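Local structure of complement C1r subcomponent (Homo sapiens, 6F1D) at residues L65-N70 and N91-L96; L40-K45 and L110-E115. The protein is a serine protease of the C1 complex that cleaves and activates C1s in the classical pathway of complement, represented here by its second CUB domain. One frame throughout, in Å; residues are numbered along the deposited sequence.

Contact 1: L65-N70 and N91-L96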
loop_
_atom_site.group_PDB
_atom_site.type_symbol
_atom_site.label_atom_id
_atom_site.label_comp_id
_atom_site.label_asym_id
_atom_site.label_seq_id
_atom_site.Cartn_x
_atom_site.Cartn_y
_atom_site.Cartn_z
ATOM N N LEU A 65 1.424 -4.125 -5.337
ATOM C CA LEU A 65 0.725 -3.560 -4.175
ATOM C C LEU A 65 -0.786 -3.667 -4.426
ATOM O O LEU A 65 -1.298 -3.103 -5.395
ATOM C CB LEU A 65 1.131 -2.101 -3.946
ATOM C CG LEU A 65 0.401 -1.457 -2.751
ATOM C CD1 LEU A 65 0.782 -2.274 -1.495
ATOM C CD2 LEU A 65 0.871 0.010 -2.587
ATOM N N GLN A 66 -1.495 -4.426 -3.597
ATOM C CA GLN A 66 -2.924 -4.644 -3.779
ATOM C C GLN A 66 -3.646 -3.980 -2.619
ATOM O O GLN A 66 -3.172 -4.044 -1.484
ATOM C CB GLN A 66 -3.257 -6.132 -3.800
ATOM C CG GLN A 66 -2.357 -6.944 -4.656
ATOM C CD GLN A 66 -2.828 -8.357 -4.734
ATOM O OE1 GLN A 66 -3.524 -8.849 -3.823
ATOM N NE2 GLN A 66 -2.457 -9.039 -5.807
ATOM N N ILE A 67 -4.754 -3.309 -2.906
ATOM C CA ILE A 67 -5.489 -2.563 -1.889
ATOM C C ILE A 67 -6.921 -3.081 -1.822
ATOM O O ILE A 67 -7.574 -3.240 -2.858
ATOM C CB ILE A 67 -5.462 -1.058 -2.186
ATOM C CG1 ILE A 67 -3.990 -0.615 -2.310
ATOM C CG2 ILE A 67 -6.285 -0.318 -1.121
ATOM C CD1 ILE A 67 -3.733 0.897 -2.314
ATOM N N TYR A 68 -7.399 -3.346 -0.599
ATOM C CA TYR A 68 -8.718 -3.913 -0.338
ATOM C C TYR A 68 -9.453 -2.971 0.595
ATOM O O TYR A 68 -8.867 -2.445 1.549
ATOM C CB TYR A 68 -8.646 -5.274 0.319
ATOM C CG TYR A 68 -8.042 -6.298 -0.594
ATOM C CD1 TYR A 68 -6.653 -6.404 -0.706
ATOM C CD2 TYR A 68 -8.826 -7.103 -1.369
ATOM C CE1 TYR A 68 -6.073 -7.364 -1.586
ATOM C CE2 TYR A 68 -8.260 -8.082 -2.251
ATOM C CZ TYR A 68 -6.877 -8.171 -2.340
ATOM O OH TYR A 68 -6.281 -9.072 -3.180
ATOM N N ALA A 69 -10.715 -2.735 0.312
ATOM C CA ALA A 69 -11.556 -1.910 1.171
ATOM C C ALA A 69 -12.685 -2.804 1.623
ATOM O O ALA A 69 -13.501 -3.240 0.807
ATOM C CB ALA A 69 -12.083 -0.677 0.449
ATOM N N ASN A 70 -12.715 -3.065 2.922
ATOM C CA ASN A 70 -13.619 -4.039 3.529
ATOM C C ASN A 70 -13.706 -5.312 2.693
ATOM O O ASN A 70 -14.775 -5.826 2.390
ATOM C CB ASN A 70 -14.985 -3.427 3.760
ATOM C CG ASN A 70 -15.490 -3.706 5.158
ATOM O OD1 ASN A 70 -15.254 -4.795 5.701
ATOM N ND2 ASN A 70 -16.151 -2.719 5.769
ATOM N N ASN A 91 -14.197 1.819 6.728
ATOM C CA ASN A 91 -13.379 1.918 7.930
ATOM C C ASN A 91 -12.360 0.789 8.065
ATOM O O ASN A 91 -11.709 0.696 9.105
ATOM C CB ASN A 91 -14.273 1.950 9.175
ATOM C CG ASN A 91 -14.978 0.635 9.406
ATOM O OD1 ASN A 91 -15.375 -0.027 8.460
ATOM N ND2 ASN A 91 -15.121 0.243 10.665
ATOM N N ALA A 92 -12.211 -0.072 7.053
ATOM C CA ALA A 92 -11.327 -1.246 7.123
ATOM C C ALA A 92 -10.625 -1.370 5.786
ATOM O O ALA A 92 -11.272 -1.657 4.774
ATOM C CB ALA A 92 -12.119 -2.520 7.415
ATOM N N VAL A 93 -9.321 -1.138 5.772
ATOM C CA VAL A 93 -8.521 -1.249 4.552
ATOM C C VAL A 93 -7.410 -2.265 4.794
ATOM O O VAL A 93 -6.895 -2.372 5.914
ATOM C CB VAL A 93 -7.974 0.136 4.163
ATOM C CG1 VAL A 93 -6.864 0.055 3.123
ATOM C CG2 VAL A 93 -9.175 0.988 3.650
ATOM N N ASP A 94 -7.073 -3.053 3.773
ATOM C CA ASP A 94 -5.871 -3.874 3.860
ATOM C C ASP A 94 -5.017 -3.600 2.632
ATOM O O ASP A 94 -5.547 -3.459 1.527
ATOM C CB ASP A 94 -6.200 -5.350 3.947
ATOM C CG ASP A 94 -6.977 -5.705 5.237
ATOM O OD1 ASP A 94 -6.359 -6.275 6.189
ATOM O OD2 ASP A 94 -8.208 -5.422 5.290
ATOM N N LEU A 95 -3.711 -3.474 2.832
ATOM C CA LEU A 95 -2.737 -3.436 1.740
ATOM C C LEU A 95 -1.894 -4.695 1.803
ATOM O O LEU A 95 -1.413 -5.067 2.874
ATOM C CB LEU A 95 -1.831 -2.225 1.827
ATOM C CG LEU A 95 -2.613 -0.920 1.718
ATOM C CD1 LEU A 95 -2.888 -0.476 3.127
ATOM C CD2 LEU A 95 -1.781 0.105 0.965
ATOM N N LEU A 96 -1.744 -5.351 0.667
ATOM C CA LEU A 96 -0.931 -6.545 0.531
ATOM C C LEU A 96 0.189 -6.141 -0.415
ATOM O O LEU A 96 -0.082 -5.656 -1.508
ATOM C CB LEU A 96 -1.733 -7.695 -0.069
ATOM C CG LEU A 96 -2.921 -8.242 0.701
ATOM C CD1 LEU A 96 -3.328 -9.564 0.050
ATOM C CD2 LEU A 96 -2.534 -8.406 2.171
HETATM O O HOH W 1 -16.860 0.059 5.734
#

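Contact 2: L40-K45 and L110-E115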
loop_
_atom_site.group_PDB
_atom_site.type_symbol
_atom_site.label_atom_id
_atom_site.label_comp_id
_atom_site.label_asym_id
_atom_site.label_seq_id
_atom_site.Cartn_x
_atom_site.Cartn_y
_atom_site.Cartn_z
ATOM N N LEU A 40 -16.377 6.457 10.483
ATOM C CA LEU A 40 -15.278 7.140 9.828
ATOM C C LEU A 40 -14.988 6.415 8.527
ATOM O O LEU A 40 -15.189 5.206 8.421
ATOM C CB LEU A 40 -14.018 7.154 10.683
ATOM C CG LEU A 40 -13.976 7.932 11.995
ATOM C CD1 LEU A 40 -12.607 7.761 12.577
ATOM C CD2 LEU A 40 -14.299 9.431 11.820
ATOM N N THR A 41 -14.509 7.151 7.541
ATOM C CA THR A 41 -14.095 6.562 6.279
ATOM C C THR A 41 -12.648 6.938 5.996
ATOM O O THR A 41 -12.192 8.027 6.349
ATOM C CB THR A 41 -15.012 7.003 5.131
ATOM O OG1 THR A 41 -14.441 6.631 3.878
ATOM C CG2 THR A 41 -15.212 8.482 5.139
ATOM N N LEU A 42 -11.926 6.027 5.360
ATOM C CA LEU A 42 -10.487 6.164 5.169
ATOM C C LEU A 42 -10.197 6.739 3.799
ATOM O O LEU A 42 -10.820 6.336 2.803
ATOM C CB LEU A 42 -9.776 4.826 5.319
ATOM C CG LEU A 42 -9.751 4.417 6.771
ATOM C CD1 LEU A 42 -9.603 2.909 6.820
ATOM C CD2 LEU A 42 -8.537 5.143 7.416
ATOM N N HIS A 43 -9.314 7.737 3.778
ATOM C CA HIS A 43 -8.756 8.326 2.568
ATOM C C HIS A 43 -7.262 8.025 2.516
ATOM O O HIS A 43 -6.550 8.199 3.522
ATOM C CB HIS A 43 -8.966 9.841 2.555
ATOM C CG HIS A 43 -10.393 10.258 2.419
ATOM N ND1 HIS A 43 -10.864 10.941 1.321
ATOM C CD2 HIS A 43 -11.439 10.137 3.266
ATOM C CE1 HIS A 43 -12.149 11.211 1.490
ATOM N NE2 HIS A 43 -12.523 10.725 2.661
ATOM N N LEU A 44 -6.778 7.589 1.354
ATOM C CA LEU A 44 -5.360 7.234 1.184
ATOM C C LEU A 44 -4.730 8.160 0.157
ATOM O O LEU A 44 -5.331 8.450 -0.898
ATOM C CB LEU A 44 -5.201 5.788 0.686
ATOM C CG LEU A 44 -5.961 4.667 1.388
ATOM C CD1 LEU A 44 -5.587 3.365 0.693
ATOM C CD2 LEU A 44 -5.542 4.624 2.832
ATOM N N LYS A 45 -3.527 8.628 0.471
ATOM C CA LYS A 45 -2.793 9.508 -0.408
ATOM C C LYS A 45 -1.349 9.035 -0.508
ATOM O O LYS A 45 -0.616 9.094 0.476
ATOM C CB LYS A 45 -2.811 10.921 0.155
ATOM C CG LYS A 45 -1.909 11.779 -0.614
ATOM C CD LYS A 45 -1.416 12.942 0.206
ATOM C CE LYS A 45 -1.035 14.005 -0.736
ATOM N NZ LYS A 45 -2.178 14.571 -1.508
ATOM N N LEU A 110 2.391 6.081 1.955
ATOM C CA LEU A 110 1.094 6.748 1.890
ATOM C C LEU A 110 0.806 7.357 3.247
ATOM O O LEU A 110 1.372 6.951 4.268
ATOM C CB LEU A 110 -0.038 5.777 1.509
ATOM C CG LEU A 110 -0.372 4.664 2.476
ATOM C CD1 LEU A 110 -1.340 5.155 3.560
ATOM C CD2 LEU A 110 -1.063 3.491 1.692
ATOM N N ARG A 111 -0.059 8.363 3.239
ATOM C CA ARG A 111 -0.695 8.881 4.444
ATOM C C ARG A 111 -2.183 8.581 4.353
ATOM O O ARG A 111 -2.825 8.876 3.331
ATOM C CB ARG A 111 -0.494 10.383 4.597
ATOM C CG ARG A 111 -1.259 10.995 5.796
ATOM C CD ARG A 111 -0.606 12.271 6.333
ATOM N NE ARG A 111 -1.156 12.626 7.646
ATOM C CZ ARG A 111 -2.072 13.563 7.837
ATOM N NH1 ARG A 111 -2.536 14.282 6.810
ATOM N NH2 ARG A 111 -2.504 13.796 9.065
ATOM N N TYR A 112 -2.737 8.003 5.411
ATOM C CA TYR A 112 -4.185 7.841 5.486
ATOM C C TYR A 112 -4.745 8.850 6.477
ATOM O O TYR A 112 -4.086 9.210 7.468
ATOM C CB TYR A 112 -4.559 6.406 5.861
ATOM C CG TYR A 112 -4.368 6.035 7.311
ATOM C CD1 TYR A 112 -5.378 6.262 8.237
ATOM C CD2 TYR A 112 -3.197 5.413 7.746
ATOM C CE1 TYR A 112 -5.200 5.924 9.585
ATOM C CE2 TYR A 112 -3.018 5.072 9.075
ATOM C CZ TYR A 112 -4.024 5.334 9.987
ATOM O OH TYR A 112 -3.867 4.987 11.311
ATOM N N THR A 113 -5.945 9.338 6.181
ATOM C CA THR A 113 -6.666 10.214 7.080
ATOM C C THR A 113 -8.080 9.682 7.162
ATOM O O THR A 113 -8.493 8.876 6.323
ATOM C CB THR A 113 -6.676 11.654 6.578
ATOM O OG1 THR A 113 -7.027 11.661 5.168
ATOM C CG2 THR A 113 -5.274 12.335 6.788
ATOM N N THR A 114 -8.855 10.195 8.107
ATOM C CA THR A 114 -10.225 9.742 8.268
ATOM C C THR A 114 -11.176 10.918 8.119
ATOM O O THR A 114 -10.883 12.051 8.522
ATOM C CB THR A 114 -10.452 9.042 9.621
ATOM O OG1 THR A 114 -9.912 9.845 10.673
ATOM C CG2 THR A 114 -9.731 7.696 9.660
ATOM N N GLU A 115 -12.301 10.629 7.497
ATOM C CA GLU A 115 -13.382 11.562 7.285
ATOM C C GLU A 115 -14.540 11.128 8.162
ATOM O O GLU A 115 -14.860 9.925 8.257
ATOM C CB GLU A 115 -13.800 11.586 5.812
ATOM C CG GLU A 115 -15.110 12.320 5.536
ATOM C CD GLU A 115 -15.665 12.049 4.137
ATOM O OE1 GLU A 115 -14.912 11.580 3.254
ATOM O OE2 GLU A 115 -16.868 12.311 3.917
#

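Contact 1: L65-N70 and N91-L96
Ile67 and Leu95 form the close-packed side of this strand pair: their side chains lie alongside each other and point the same way, Ile67 CD1 resting 3.9 Å from Leu95 CD2. Leu65 CD1 adds to this apolar face from one end, 4.2 Å from Leu95 CB, and Val93 CG1 extends it toward Ile67 CG2. Phe46 and Leu42 of strand 40-46 cover the same face, so it belongs to the interior of the CUB beta-sandwich, where strands 64-69 and 92-98 are antiparallel neighbours in one of the two sheets. Five backbone hydrogen bonds join them, from Gln66 and Leu96 at one end to Asn70 N and Ala92 O at the other. The reverse face is mixed and partly open to solvent. There the Tyr68 ring crosses Leu96 at a slant, with CE1 3.9 Å from Leu96 CD1, a position reached with CG anti to the carbonyl carbon (chi1 -66°). Tyr68 OH donates to Gln66 OE1 at 2.8 Å from above the amide plane, while Asp94 turns to Arg35 and Ser33 on strand 29-35. With an alanine at Tyr68, Gln66 OE1 would probably lose this donor and one flank of Leu96 would be uncovered. The Asn70-Asn91 end is looser: the two amides do not bond directly; a water accepts from Asn70 ND2 at 2.9 Å and donates to Asn91 OD1.

Contact 2: L40-K45 and L110-E115
A first torsion that sets CG anti to the carbonyl carbon in His43 (chi1 -68°), and one that sets CG anti to the backbone N in Glu115 (chi1 168°), whose chain then runs on extended, carry imidazole and carboxylate toward each other over the face that bears Thr41. His43 NE2 thus donates to Glu115 OE1 at 2.6 Å, close to the ring plane and on the anti lone pair of the carboxylate oxygen, with ring and carboxylate planes 42° apart. This His-carboxylate bond spans two residue pairs diagonally, and Thr41 CG2 packs beneath it against Glu115 CB at 3.5 Å. Six backbone hydrogen bonds tie the antiparallel strands through the pairs Thr41-Glu115, His43-Thr113 and Lys45-Arg111. On the other face the contacts are apolar: Leu42 CD2 touches both Tyr112 CD1, at 3.5 Å, and Thr114 CG2, at 3.6 Å, while Leu44 CD2 touches Tyr112 CB. The phenol OH of Tyr112 bonds to the carbonyl of Glu10, and Thr114 OG1 to that of Ala11. The two strands are the central pair of a four-stranded antiparallel sheet of the CUB sandwich, flanked by strands 13-16 and 86-87, and Ile34 of strand 29-35 in the opposing sheet packs against Leu42, Leu44 and Tyr112.

How the contacts relate
The two contacts belong to opposing sheets of one CUB sandwich, and each pairs neighbouring antiparallel strands. Both are partly buried, but contact 1 lies nearer the centre of the chain, about 8 Å from it centre to centre against about 12 Å for contact 2. Their apolar faces meet in the core: Leu95 CD2 of contact 1 lies 3.5 Å from Leu110 CD2 of contact 2, and Val93 CG2 packs on Leu42 CD1 at 3.7 Å. Outward faces differ. Contact 1 carries a tyrosine-glutamine bond and an aspartate committed to strand 29-35, while contact 2 has a histidine-glutamate bond joining its own two strands. Strands 40-46 and 64-69, like 92-98 and 109-116, are successive and cross between sheets.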